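Local coordinates for esterase (Alcaligenes sp., PDB 1QLW), which probably hydrolyses carboxylic esters as a bacterial esterase of the alpha/beta hydrolase fold, at residues Asp153-Thr158 against Ile256-Arg261; Gly295-His298 against Gln302-Asn305; Ile102-Arg107 against Gly209-Gln214. All blocks are in the same frame, centred on the assembly; numbering follows the deposited sequence.

Contact 1 of 3, residues Asp153-Thr158 against Ile256-Arg261; sequences DAFKDT and IEEFPR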
ATOM      1  N   ASP A 153      16.228 -21.368 -14.112  1.00 17.36           N
ATOM      2  CA  ASP A 153      16.554 -22.653 -13.499  1.00 18.22           C
ATOM      3  C   ASP A 153      16.600 -22.550 -11.982  1.00 17.01           C
ATOM      4  O   ASP A 153      17.341 -21.744 -11.440  1.00 18.12           O
ATOM      5  CB  ASP A 153      17.897 -23.127 -14.028  1.00 21.18           C
ATOM      6  CG  ASP A 153      17.787 -23.617 -15.465  1.00 26.05           C
ATOM      7  OD1 ASP A 153      16.732 -24.159 -15.856  1.00 29.20           O
ATOM      8  OD2 ASP A 153      18.786 -23.443 -16.186  1.00 30.50           O
ATOM      9  N   ALA A 154      15.736 -23.305 -11.318  1.00 17.57           N
ATOM     10  CA  ALA A 154      15.652 -23.265  -9.872  1.00 17.53           C
ATOM     11  C   ALA A 154      16.539 -24.334  -9.233  1.00 17.85           C
ATOM     12  O   ALA A 154      16.693 -25.438  -9.760  1.00 19.52           O
ATOM     13  CB  ALA A 154      14.230 -23.558  -9.400  1.00 19.97           C
ATOM     14  N   PHE A 155      17.066 -24.021  -8.060  1.00 17.15           N
ATOM     15  CA  PHE A 155      17.716 -25.048  -7.255  1.00 17.56           C
ATOM     16  C   PHE A 155      16.679 -26.129  -6.954  1.00 18.26           C
ATOM     17  O   PHE A 155      15.538 -25.812  -6.598  1.00 18.86           O
ATOM     18  CB  PHE A 155      18.290 -24.511  -5.956  1.00 17.60           C
ATOM     19  CG  PHE A 155      19.421 -23.531  -6.110  1.00 16.95           C
ATOM     20  CD1 PHE A 155      20.569 -23.936  -6.796  1.00 18.26           C
ATOM     21  CD2 PHE A 155      19.375 -22.252  -5.597  1.00 17.08           C
ATOM     22  CE1 PHE A 155      21.626 -23.058  -6.963  1.00 19.15           C
ATOM     23  CE2 PHE A 155      20.423 -21.378  -5.760  1.00 17.97           C
ATOM     24  CZ  PHE A 155      21.561 -21.784  -6.447  1.00 19.35           C
ATOM     25  N   LYS A 156      17.056 -27.398  -7.049  1.00 19.60           N
ATOM     26  CA  LYS A 156      16.131 -28.487  -6.758  1.00 21.98           C
ATOM     27  C   LYS A 156      15.648 -28.485  -5.317  1.00 21.42           C
ATOM     28  O   LYS A 156      14.513 -28.907  -5.073  1.00 25.00           O
ATOM     29  CB  LYS A 156      16.786 -29.837  -7.055  1.00 25.56           C
ATOM     30  CG  LYS A 156      17.294 -30.001  -8.474  1.00 30.54           C
ATOM     31  CD  LYS A 156      16.201 -29.775  -9.505  1.00 34.82           C
ATOM     32  CE  LYS A 156      16.747 -29.972 -10.912  1.00 37.88           C
ATOM     33  NZ  LYS A 156      16.741 -31.401 -11.319  1.00 40.38           N
ATOM     34  N   ASP A 157      16.442 -27.950  -4.387  1.00 18.96           N
ATOM     35  CA  ASP A 157      16.052 -27.934  -2.984  1.00 19.37           C
ATOM     36  C   ASP A 157      15.525 -26.584  -2.515  1.00 18.44           C
ATOM     37  O   ASP A 157      15.392 -26.384  -1.299  1.00 19.30           O
ATOM     38  CB  ASP A 157      17.212 -28.360  -2.070  1.00 22.73           C
ATOM     39  CG  ASP A 157      18.361 -27.382  -2.060  1.00 25.75           C
ATOM     40  OD1 ASP A 157      18.310 -26.343  -2.736  1.00 26.83           O
ATOM     41  OD2 ASP A 157      19.344 -27.656  -1.334  1.00 29.65           O
ATOM     42  N   THR A 158      15.220 -25.657  -3.420  1.00 17.42           N
ATOM     43  CA  THR A 158      14.796 -24.352  -2.930  1.00 16.79           C
ATOM     44  C   THR A 158      13.504 -24.482  -2.129  1.00 16.51           C
ATOM     45  O   THR A 158      12.598 -25.244  -2.445  1.00 18.73           O
ATOM     46  CB  THR A 158      14.577 -23.356  -4.071  1.00 17.70           C
ATOM     47  OG1 THR A 158      14.243 -22.087  -3.462  1.00 17.57           O
ATOM     48  CG2 THR A 158      13.439 -23.716  -5.011  1.00 18.97           C
ATOM     49  N   ILE A 256      24.228 -19.519  -0.101  1.00 16.22           N
ATOM     50  CA  ILE A 256      24.909 -18.241  -0.025  1.00 16.70           C
ATOM     51  C   ILE A 256      26.234 -18.251  -0.764  1.00 17.06           C
ATOM     52  O   ILE A 256      26.613 -17.311  -1.470  1.00 17.46           O
ATOM     53  CB  ILE A 256      25.177 -17.872   1.456  1.00 18.00           C
ATOM     54  CG1 ILE A 256      23.873 -17.590   2.214  1.00 19.81           C
ATOM     55  CG2 ILE A 256      26.167 -16.726   1.596  1.00 19.23           C
ATOM     56  CD1 ILE A 256      23.226 -16.273   1.844  1.00 20.70           C
ATOM     57  N   GLU A 257      27.007 -19.314  -0.554  1.00 18.60           N
ATOM     58  CA  GLU A 257      28.378 -19.368  -1.014  1.00 20.38           C
ATOM     59  C   GLU A 257      28.603 -19.189  -2.488  1.00 20.89           C
ATOM     60  O   GLU A 257      29.599 -18.552  -2.877  1.00 22.70           O
ATOM     61  CB  GLU A 257      29.042 -20.674  -0.525  1.00 23.14           C
ATOM     62  CG  GLU A 257      29.509 -20.447   0.906  1.00 28.99           C
ATOM     63  CD  GLU A 257      28.796 -20.938   2.110  1.00 32.99           C
ATOM     64  OE1 GLU A 257      28.741 -22.218   2.051  1.00 37.55           O
ATOM     65  OE2 GLU A 257      28.091 -20.363   2.980  1.00 26.05           O
ATOM     66  N   GLU A 258      27.638 -19.611  -3.305  1.00 20.27           N
ATOM     67  CA  GLU A 258      27.851 -19.538  -4.742  1.00 22.66           C
ATOM     68  C   GLU A 258      27.466 -18.206  -5.343  1.00 21.11           C
ATOM     69  O   GLU A 258      27.666 -18.040  -6.550  1.00 23.71           O
ATOM     70  CB  GLU A 258      27.142 -20.706  -5.418  1.00 27.40           C
ATOM     71  CG  GLU A 258      25.643 -20.735  -5.228  1.00 29.07           C
ATOM     72  CD  GLU A 258      25.011 -22.093  -5.468  1.00 31.88           C
ATOM     73  OE1 GLU A 258      24.877 -22.438  -6.668  1.00 33.51           O
ATOM     74  OE2 GLU A 258      24.603 -22.785  -4.500  1.00 31.20           O
ATOM     75  N   PHE A 259      26.994 -17.253  -4.552  1.00 18.50           N
ATOM     76  CA  PHE A 259      26.661 -15.935  -5.075  1.00 17.67           C
ATOM     77  C   PHE A 259      27.604 -14.881  -4.527  1.00 17.67           C
ATOM     78  O   PHE A 259      27.539 -14.536  -3.336  1.00 18.58           O
ATOM     79  CB  PHE A 259      25.203 -15.580  -4.708  1.00 17.05           C
ATOM     80  CG  PHE A 259      24.190 -16.434  -5.414  1.00 17.35           C
ATOM     81  CD1 PHE A 259      23.795 -17.641  -4.890  1.00 17.64           C
ATOM     82  CD2 PHE A 259      23.604 -16.038  -6.611  1.00 18.46           C
ATOM     83  CE1 PHE A 259      22.863 -18.439  -5.533  1.00 18.34           C
ATOM     84  CE2 PHE A 259      22.690 -16.838  -7.264  1.00 19.20           C
ATOM     85  CZ  PHE A 259      22.314 -18.044  -6.720  1.00 17.71           C
ATOM     86  N   PRO A 260      28.391 -14.257  -5.394  1.00 20.06           N
ATOM     87  CA  PRO A 260      29.282 -13.183  -4.960  1.00 21.94           C
ATOM     88  C   PRO A 260      28.558 -11.997  -4.351  1.00 21.08           C
ATOM     89  O   PRO A 260      29.194 -11.263  -3.566  1.00 23.48           O
ATOM     90  CB  PRO A 260      30.104 -12.828  -6.189  1.00 24.24           C
ATOM     91  CG  PRO A 260      29.994 -14.011  -7.079  1.00 26.16           C
ATOM     92  CD  PRO A 260      28.640 -14.627  -6.805  1.00 22.52           C
ATOM     93  N   ARG A 261      27.276 -11.778  -4.615  1.00 20.52           N
ATOM     94  CA  ARG A 261      26.505 -10.688  -4.031  1.00 21.65           C
ATOM     95  C   ARG A 261      26.355 -10.955  -2.529  1.00 20.81           C
ATOM     96  O   ARG A 261      26.298 -10.034  -1.719  1.00 24.57           O
ATOM     97  CB  ARG A 261      25.118 -10.531  -4.673  1.00 22.87           C
ATOM     98  CG  ARG A 261      24.308  -9.277  -4.380  1.00 26.11           C
ATOM     99  CD  ARG A 261      22.913  -9.275  -4.967  1.00 28.31           C
ATOM    100  NE  ARG A 261      22.169  -8.026  -5.013  1.00 30.41           N
ATOM    101  CZ  ARG A 261      22.104  -7.155  -6.013  1.00 31.50           C
ATOM    102  NH1 ARG A 261      22.767  -7.369  -7.146  1.00 31.56           N
ATOM    103  NH2 ARG A 261      21.343  -6.062  -5.914  1.00 32.38           N
TER

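Contact 2 of 3, residues Gly295-His298 against Gln302-Asn305; sequences GNSH and QDRN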
ATOM      1  N   GLY A 295      17.823 -24.892   2.128  1.00 18.58           N
ATOM      2  CA  GLY A 295      17.139 -24.439   0.934  1.00 18.71           C
ATOM      3  C   GLY A 295      16.506 -23.061   1.016  1.00 16.20           C
ATOM      4  O   GLY A 295      15.892 -22.656   0.027  1.00 17.45           O
ATOM      5  N   ASN A 296      16.598 -22.331   2.109  1.00 15.17           N
ATOM      6  CA  ASN A 296      15.913 -21.045   2.168  1.00 14.14           C
ATOM      7  C   ASN A 296      16.521 -20.041   1.201  1.00 14.29           C
ATOM      8  O   ASN A 296      17.725 -19.925   1.057  1.00 15.53           O
ATOM      9  CB  ASN A 296      15.878 -20.475   3.582  1.00 14.93           C
ATOM     10  CG  ASN A 296      14.823 -21.159   4.421  1.00 14.77           C
ATOM     11  OD1 ASN A 296      15.131 -22.048   5.219  1.00 16.44           O
ATOM     12  ND2 ASN A 296      13.572 -20.734   4.211  1.00 14.73           N
ATOM     13  N   SER A 297      15.591 -19.302   0.584  1.00 13.72           N
ATOM     14  CA  SER A 297      15.953 -18.246  -0.340  1.00 13.46           C
ATOM     15  C   SER A 297      16.109 -16.933   0.419  1.00 12.95           C
ATOM     16  O   SER A 297      15.886 -16.835   1.633  1.00 14.46           O
ATOM     17  CB  SER A 297      14.870 -18.087  -1.402  1.00 13.57           C
ATOM     18  OG  SER A 297      13.703 -17.446  -0.892  1.00 13.49           O
ATOM     19  N   HIS A 298      16.401 -15.870  -0.337  1.00 12.93           N
ATOM     20  CA  HIS A 298      16.403 -14.542   0.277  1.00 13.18           C
ATOM     21  C   HIS A 298      15.015 -14.126   0.764  1.00 13.81           C
ATOM     22  O   HIS A 298      14.890 -13.333   1.691  1.00 15.12           O
ATOM     23  CB  HIS A 298      16.886 -13.542  -0.771  1.00 14.06           C
ATOM     24  CG  HIS A 298      16.980 -12.138  -0.302  1.00 14.85           C
ATOM     25  ND1 HIS A 298      17.786 -11.749   0.753  1.00 15.79           N
ATOM     26  CD2 HIS A 298      16.384 -11.007  -0.744  1.00 18.20           C
ATOM     27  CE1 HIS A 298      17.651 -10.443   0.930  1.00 17.55           C
ATOM     28  NE2 HIS A 298      16.836  -9.958  -0.001  1.00 19.32           N
ATOM     29  N   GLN A 302       8.578 -15.854   2.783  1.00 11.65           N
ATOM     30  CA  GLN A 302       7.619 -16.363   1.820  1.00 12.24           C
ATOM     31  C   GLN A 302       7.858 -17.836   1.455  1.00 12.19           C
ATOM     32  O   GLN A 302       7.065 -18.426   0.710  1.00 13.47           O
ATOM     33  CB  GLN A 302       7.663 -15.548   0.514  1.00 12.34           C
ATOM     34  CG  GLN A 302       7.267 -14.092   0.740  1.00 12.15           C
ATOM     35  CD  GLN A 302       7.358 -13.241  -0.504  1.00 12.52           C
ATOM     36  OE1 GLN A 302       7.752 -13.704  -1.570  1.00 14.53           O
ATOM     37  NE2 GLN A 302       6.996 -11.974  -0.326  1.00 12.93           N
ATOM     38  N   ASP A 303       8.951 -18.409   1.937  1.00 12.31           N
ATOM     39  CA  ASP A 303       9.349 -19.761   1.601  1.00 12.90           C
ATOM     40  C   ASP A 303       8.363 -20.782   2.153  1.00 12.81           C
ATOM     41  O   ASP A 303       7.532 -20.496   3.022  1.00 13.35           O
ATOM     42  CB  ASP A 303      10.774 -20.004   2.106  1.00 13.03           C
ATOM     43  CG  ASP A 303      11.906 -19.470   1.236  1.00 12.81           C
ATOM     44  OD1 ASP A 303      11.650 -19.027   0.109  1.00 14.17           O
ATOM     45  OD2 ASP A 303      13.051 -19.522   1.755  1.00 14.00           O
ATOM     46  N   ARG A 304       8.455 -22.026   1.666  1.00 14.00           N
ATOM     47  CA  ARG A 304       7.527 -23.074   2.065  1.00 15.00           C
ATOM     48  C   ARG A 304       7.633 -23.413   3.546  1.00 15.39           C
ATOM     49  O   ARG A 304       6.661 -23.867   4.145  1.00 18.49           O
ATOM     50  CB  ARG A 304       7.717 -24.299   1.175  1.00 17.30           C
ATOM     51  CG  ARG A 304       7.252 -24.071  -0.256  1.00 20.88           C
ATOM     52  CD  ARG A 304       7.392 -25.333  -1.103  1.00 27.78           C
ATOM     53  NE  ARG A 304       8.758 -25.801  -1.225  1.00 32.67           N
ATOM     54  CZ  ARG A 304       9.375 -26.769  -0.568  1.00 35.57           C
ATOM     55  NH1 ARG A 304       8.751 -27.504   0.344  1.00 36.66           N
ATOM     56  NH2 ARG A 304      10.642 -27.027  -0.859  1.00 36.70           N
ATOM     57  N   ASN A 305       8.807 -23.246   4.138  1.00 14.61           N
ATOM     58  CA  ASN A 305       9.030 -23.463   5.560  1.00 14.84           C
ATOM     59  C   ASN A 305       9.073 -22.113   6.284  1.00 13.87           C
ATOM     60  O   ASN A 305       9.676 -22.013   7.355  1.00 14.71           O
ATOM     61  CB  ASN A 305      10.320 -24.255   5.802  1.00 15.40           C
ATOM     62  CG  ASN A 305      11.530 -23.431   5.455  1.00 15.50           C
ATOM     63  OD1 ASN A 305      11.467 -22.512   4.635  1.00 16.35           O
ATOM     64  ND2 ASN A 305      12.670 -23.718   6.065  1.00 17.68           N
TER

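Contact 3 of 3, residues Ile102-Arg107 against Gly209-Gln214; sequences IDQSGR and GIYPFQ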
ATOM      1  N   ILE A 102       5.035  -1.487   7.647  1.00 11.15           N
ATOM      2  CA  ILE A 102       5.230  -0.208   6.979  1.00 11.42           C
ATOM      3  C   ILE A 102       5.362  -0.354   5.471  1.00 10.88           C
ATOM      4  O   ILE A 102       5.672  -1.424   4.946  1.00 12.02           O
ATOM      5  CB  ILE A 102       6.451   0.552   7.545  1.00 13.03           C
ATOM      6  CG1 ILE A 102       7.787  -0.067   7.151  1.00 16.94           C
ATOM      7  CG2 ILE A 102       6.332   0.666   9.061  1.00 16.53           C
ATOM      8  CD1 ILE A 102       8.874   0.821   6.697  1.00 20.41           C
ATOM      9  N   ASP A 103       5.125   0.775   4.782  1.00 10.72           N
ATOM     10  CA  ASP A 103       5.715   0.992   3.464  1.00 10.59           C
ATOM     11  C   ASP A 103       6.805   2.055   3.669  1.00 10.24           C
ATOM     12  O   ASP A 103       6.544   3.103   4.253  1.00 11.08           O
ATOM     13  CB  ASP A 103       4.740   1.468   2.394  1.00 10.91           C
ATOM     14  CG  ASP A 103       3.814   0.366   1.899  1.00 10.71           C
ATOM     15  OD1 ASP A 103       4.123  -0.834   2.129  1.00 12.25           O
ATOM     16  OD2 ASP A 103       2.825   0.691   1.196  1.00 12.00           O
ATOM     17  N   GLN A 104       8.016   1.741   3.200  1.00 10.91           N
ATOM     18  CA  GLN A 104       9.105   2.698   3.321  1.00 11.00           C
ATOM     19  C   GLN A 104       8.720   4.055   2.745  1.00 10.71           C
ATOM     20  O   GLN A 104       7.914   4.141   1.813  1.00 11.21           O
ATOM     21  CB  GLN A 104      10.329   2.247   2.536  1.00 11.00           C
ATOM     22  CG  GLN A 104      11.192   1.176   3.174  1.00 11.19           C
ATOM     23  CD  GLN A 104      12.475   0.966   2.403  1.00 10.57           C
ATOM     24  OE1 GLN A 104      13.106   1.946   1.968  1.00 11.62           O
ATOM     25  NE2 GLN A 104      12.877  -0.274   2.202  1.00 11.24           N
ATOM     26  N   SER A 105       9.350   5.098   3.262  1.00 11.81           N
ATOM     27  CA  SER A 105       9.233   6.405   2.621  1.00 11.79           C
ATOM     28  C   SER A 105       9.504   6.243   1.127  1.00 12.19           C
ATOM     29  O   SER A 105      10.435   5.542   0.716  1.00 12.86           O
ATOM     30  CB  SER A 105      10.259   7.345   3.236  1.00 13.59           C
ATOM     31  OG  SER A 105      10.012   7.574   4.606  1.00 14.37           O
ATOM     32  N   GLY A 106       8.682   6.885   0.306  1.00 11.83           N
ATOM     33  CA  GLY A 106       8.862   6.854  -1.128  1.00 12.55           C
ATOM     34  C   GLY A 106       8.587   5.517  -1.784  1.00 11.30           C
ATOM     35  O   GLY A 106       9.105   5.281  -2.877  1.00 12.59           O
ATOM     36  N   ARG A 107       7.786   4.676  -1.156  1.00 11.31           N
ATOM     37  CA  ARG A 107       7.441   3.361  -1.676  1.00 11.09           C
ATOM     38  C   ARG A 107       5.973   3.087  -1.339  1.00 10.37           C
ATOM     39  O   ARG A 107       5.492   3.474  -0.288  1.00 11.18           O
ATOM     40  CB  ARG A 107       8.317   2.262  -1.048  1.00 11.06           C
ATOM     41  CG  ARG A 107       8.305   0.923  -1.750  1.00 11.79           C
ATOM     42  CD  ARG A 107       9.238   0.811  -2.948  1.00 11.96           C
ATOM     43  NE  ARG A 107      10.613   1.152  -2.589  1.00 11.34           N
ATOM     44  CZ  ARG A 107      11.423   0.382  -1.867  1.00 10.51           C
ATOM     45  NH1 ARG A 107      11.043  -0.851  -1.560  1.00 11.27           N
ATOM     46  NH2 ARG A 107      12.573   0.873  -1.445  1.00 12.18           N
ATOM     47  N   GLY A 209      17.866  -3.760   5.752  1.00 12.61           N
ATOM     48  CA  GLY A 209      18.596  -4.456   6.797  1.00 13.26           C
ATOM     49  C   GLY A 209      19.316  -3.519   7.741  1.00 12.60           C
ATOM     50  O   GLY A 209      19.269  -3.700   8.961  1.00 14.58           O
ATOM     51  N   ILE A 210      20.010  -2.532   7.183  1.00 12.31           N
ATOM     52  CA  ILE A 210      20.785  -1.586   7.981  1.00 12.32           C
ATOM     53  C   ILE A 210      19.926  -0.566   8.712  1.00 11.91           C
ATOM     54  O   ILE A 210      20.368   0.039   9.690  1.00 13.27           O
ATOM     55  CB  ILE A 210      21.798  -0.872   7.055  1.00 13.08           C
ATOM     56  CG1 ILE A 210      22.894  -0.163   7.852  1.00 13.58           C
ATOM     57  CG2 ILE A 210      21.131   0.098   6.098  1.00 13.34           C
ATOM     58  CD1 ILE A 210      23.754  -1.065   8.711  1.00 15.38           C
ATOM     59  N   TYR A 211      18.689  -0.330   8.242  1.00 12.07           N
ATOM     60  CA  TYR A 211      17.875   0.737   8.817  1.00 12.34           C
ATOM     61  C   TYR A 211      17.748   0.723  10.320  1.00 11.99           C
ATOM     62  O   TYR A 211      17.963   1.768  10.939  1.00 13.19           O
ATOM     63  CB  TYR A 211      16.482   0.839   8.192  1.00 12.60           C
ATOM     64  CG  TYR A 211      16.354   1.214   6.743  1.00 11.69           C
ATOM     65  CD1 TYR A 211      17.413   1.506   5.891  1.00 12.21           C
ATOM     66  CD2 TYR A 211      15.068   1.327   6.204  1.00 11.78           C
ATOM     67  CE1 TYR A 211      17.193   1.825   4.559  1.00 12.10           C
ATOM     68  CE2 TYR A 211      14.835   1.662   4.890  1.00 11.71           C
ATOM     69  CZ  TYR A 211      15.910   1.912   4.059  1.00 11.37           C
ATOM     70  OH  TYR A 211      15.749   2.231   2.729  1.00 12.73           O
ATOM     71  N   PRO A 212      17.370  -0.386  10.948  1.00 12.59           N
ATOM     72  CA  PRO A 212      17.178  -0.344  12.403  1.00 13.19           C
ATOM     73  C   PRO A 212      18.419   0.048  13.164  1.00 12.35           C
ATOM     74  O   PRO A 212      18.325   0.657  14.230  1.00 13.32           O
ATOM     75  CB  PRO A 212      16.707  -1.743  12.769  1.00 14.63           C
ATOM     76  CG  PRO A 212      16.284  -2.371  11.517  1.00 17.99           C
ATOM     77  CD  PRO A 212      16.964  -1.680  10.371  1.00 13.86           C
ATOM     78  N   PHE A 213      19.579  -0.354  12.651  1.00 12.60           N
ATOM     79  CA  PHE A 213      20.839  -0.009  13.289  1.00 12.52           C
ATOM     80  C   PHE A 213      21.129   1.477  13.168  1.00 12.60           C
ATOM     81  O   PHE A 213      21.656   2.095  14.089  1.00 14.20           O
ATOM     82  CB  PHE A 213      21.978  -0.832  12.677  1.00 13.12           C
ATOM     83  CG  PHE A 213      21.753  -2.314  12.763  1.00 13.25           C
ATOM     84  CD1 PHE A 213      21.908  -2.993  13.964  1.00 14.49           C
ATOM     85  CD2 PHE A 213      21.374  -3.032  11.651  1.00 14.63           C
ATOM     86  CE1 PHE A 213      21.709  -4.364  14.039  1.00 15.09           C
ATOM     87  CE2 PHE A 213      21.182  -4.396  11.702  1.00 15.78           C
ATOM     88  CZ  PHE A 213      21.350  -5.063  12.907  1.00 15.58           C
ATOM     89  N   GLN A 214      20.813   2.062  11.995  1.00 12.90           N
ATOM     90  CA  GLN A 214      20.938   3.501  11.830  1.00 13.54           C
ATOM     91  C   GLN A 214      19.932   4.226  12.715  1.00 13.16           C
ATOM     92  O   GLN A 214      20.240   5.283  13.281  1.00 14.83           O
ATOM     93  CB  GLN A 214      20.749   3.869  10.353  1.00 13.41           C
ATOM     94  CG  GLN A 214      21.878   3.327   9.504  1.00 13.78           C
ATOM     95  CD  GLN A 214      21.694   3.517   8.023  1.00 14.56           C
ATOM     96  OE1 GLN A 214      20.567   3.685   7.543  1.00 16.50           O
ATOM     97  NE2 GLN A 214      22.768   3.471   7.253  1.00 16.48           N
TER

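Contact 1 of 3, residues Asp153-Thr158 against Ile256-Arg261
The aromatic ring of F155 reaches two consecutive residues of the facing loop, E258 and F259. The backbones stay far apart, with 11.8 Å between the CA atoms of F155 and E258, and only 116 Å² is buried in all, which makes this a contact of side-chain ends. Its packed inner part is apolar: CZ of F155 lies 3.7 Å from CE1 of F259, and each ring presents its edge to the other, without stacking. F259 is buried and also packs against R146, while H255 stacks on the F155 ring.

The other part faces solvent. There the exposed E258 reaches over with its chain extended beyond CG, and its OE1 comes close to the ring all the same, 3.3 Å from CE1 of F155, near the ring plane and at its edge. The carboxylate is turned 57° from the ring, an approach in which the oxygen meets the weakly positive C-H rim. Its other oxygen, OE2, has the stronger partner, ND1 of H255; NE2 of the same imidazole bonds to OD1 of D157, and two such acidic neighbours would probably favour a protonated ring.

Both backbones are bent into type I beta turns, F155-T158 closed by T158 N to F155 O (3.2 Å) and I256-F259 by F259 N to I256 O (3.1 Å). The second turn belongs to the link between strand 248-252 and helix 263-278, the first to the excursion between helices 138-144 and 165-171; this is loop-on-loop packing around a strand-to-helix connection of the alpha/beta hydrolase fold.

Contact 2 of 3, residues Gly295-His298 against Gln302-Asn305
The loop after strand 283-287, which carries the probable catalytic histidine H298 of an alpha/beta hydrolase, is tied down here by N296 and S297, which hold the side chains of D303 and N305 ahead of helix 306-319. D303 turns its carboxylate toward S297 and takes two bonds from it: S297 OG, set between its backbone N and carbonyl carbon (chi1 74°), is thereby brought to OD1 and gives it its proton (2.8 Å), and S297 N meets OD2 on the syn side (2.8 Å). N296 ND2 reaches the same OD2 on its anti lone pair (2.8 Å), so one oxygen is gripped by two donors. N296 and N305 form a reciprocal amide pair with planes 20° apart: N305 ND2 gives a nearly straight bond (173°) to N296 OD1 at 3.1 Å, and N296 ND2 answers to N305 OD1 at 2.8 Å, in the carbonyl plane. A leucine at N296 would probably deprive N305 of both amide partners and D303 OD2 of one donor, leaving buried polar atoms without these mates. Beyond this network H298 bonds through ND1 to E230 OE1, with NE2 close to S206 OG, consistent with the Ser-Glu-His catalytic triad of an esterase.

Contact 3 of 3, residues Ile102-Arg107 against Gly209-Gln214
Q104 sets CG anti to its carbonyl carbon and then runs out extended (chi2 -171°), while Y211 also holds CG opposite its carbonyl carbon; these torsions carry the amide and the phenol toward each other over a CA separation of 10.5 Å. The place is the interior of the alpha/beta hydrolase fold, where the chain leaving strand 99-103 faces helix 211-218, the helix that follows strand 200-205, consistent with the place of the nucleophile elbow in this family.

One hydrogen bond carries the contact. Y211 OH donates to Q104 OE1 at 2.8 Å, from a position 47° above the carbonyl plane, and so off the lone-pair direction. The two side chains cross at about a right angle, their flat groups 77° apart, and OE1 sits at the edge of the phenol ring near its plane. Both residues are buried, although the segments cover just 88 Å² of one another. The other end of the amide is occupied too: Q104 NE2 bonds to OE1 of Q207, which also accepts from R107 NH2. With the oxygen taken by Y211 and the nitrogen by Q207, the rotation of the amide is probably fixed.

Past Q104 the chain enters a type II turn to R107, where R107 N makes a weak bond to Q104 O; just before it, a salt bridge from D103 to R109 of the second subunit places this strand end near the subunit interface. Beside the hydroxyl, ring atom CE2 of Y211 stands 3.5 Å from CD of Q104.

Contacts 2 and 3 are buried, whereas contact 1 is partly exposed: its centre lies about 22 Å from the chain's centre, that of contact 3 about 6 Å. Chemistry follows place: contact 1 joins ring edges and one carboxylate, contact 2 is a polar network within a single loop, and contact 3 rests on one hydrogen bond between segments over a hundred residues apart. Contacts 1 and 2, their centres about 12 Å apart, are joined by a probable hydrogen bond from R304 NH2 to T158 O (3.1 Å). Contacts 2 and 3 share no element, their nearest atoms about 8 Å apart; contact 2 holds the probable catalytic H298, while contact 3 involves the helix following S206, the probable nucleophile.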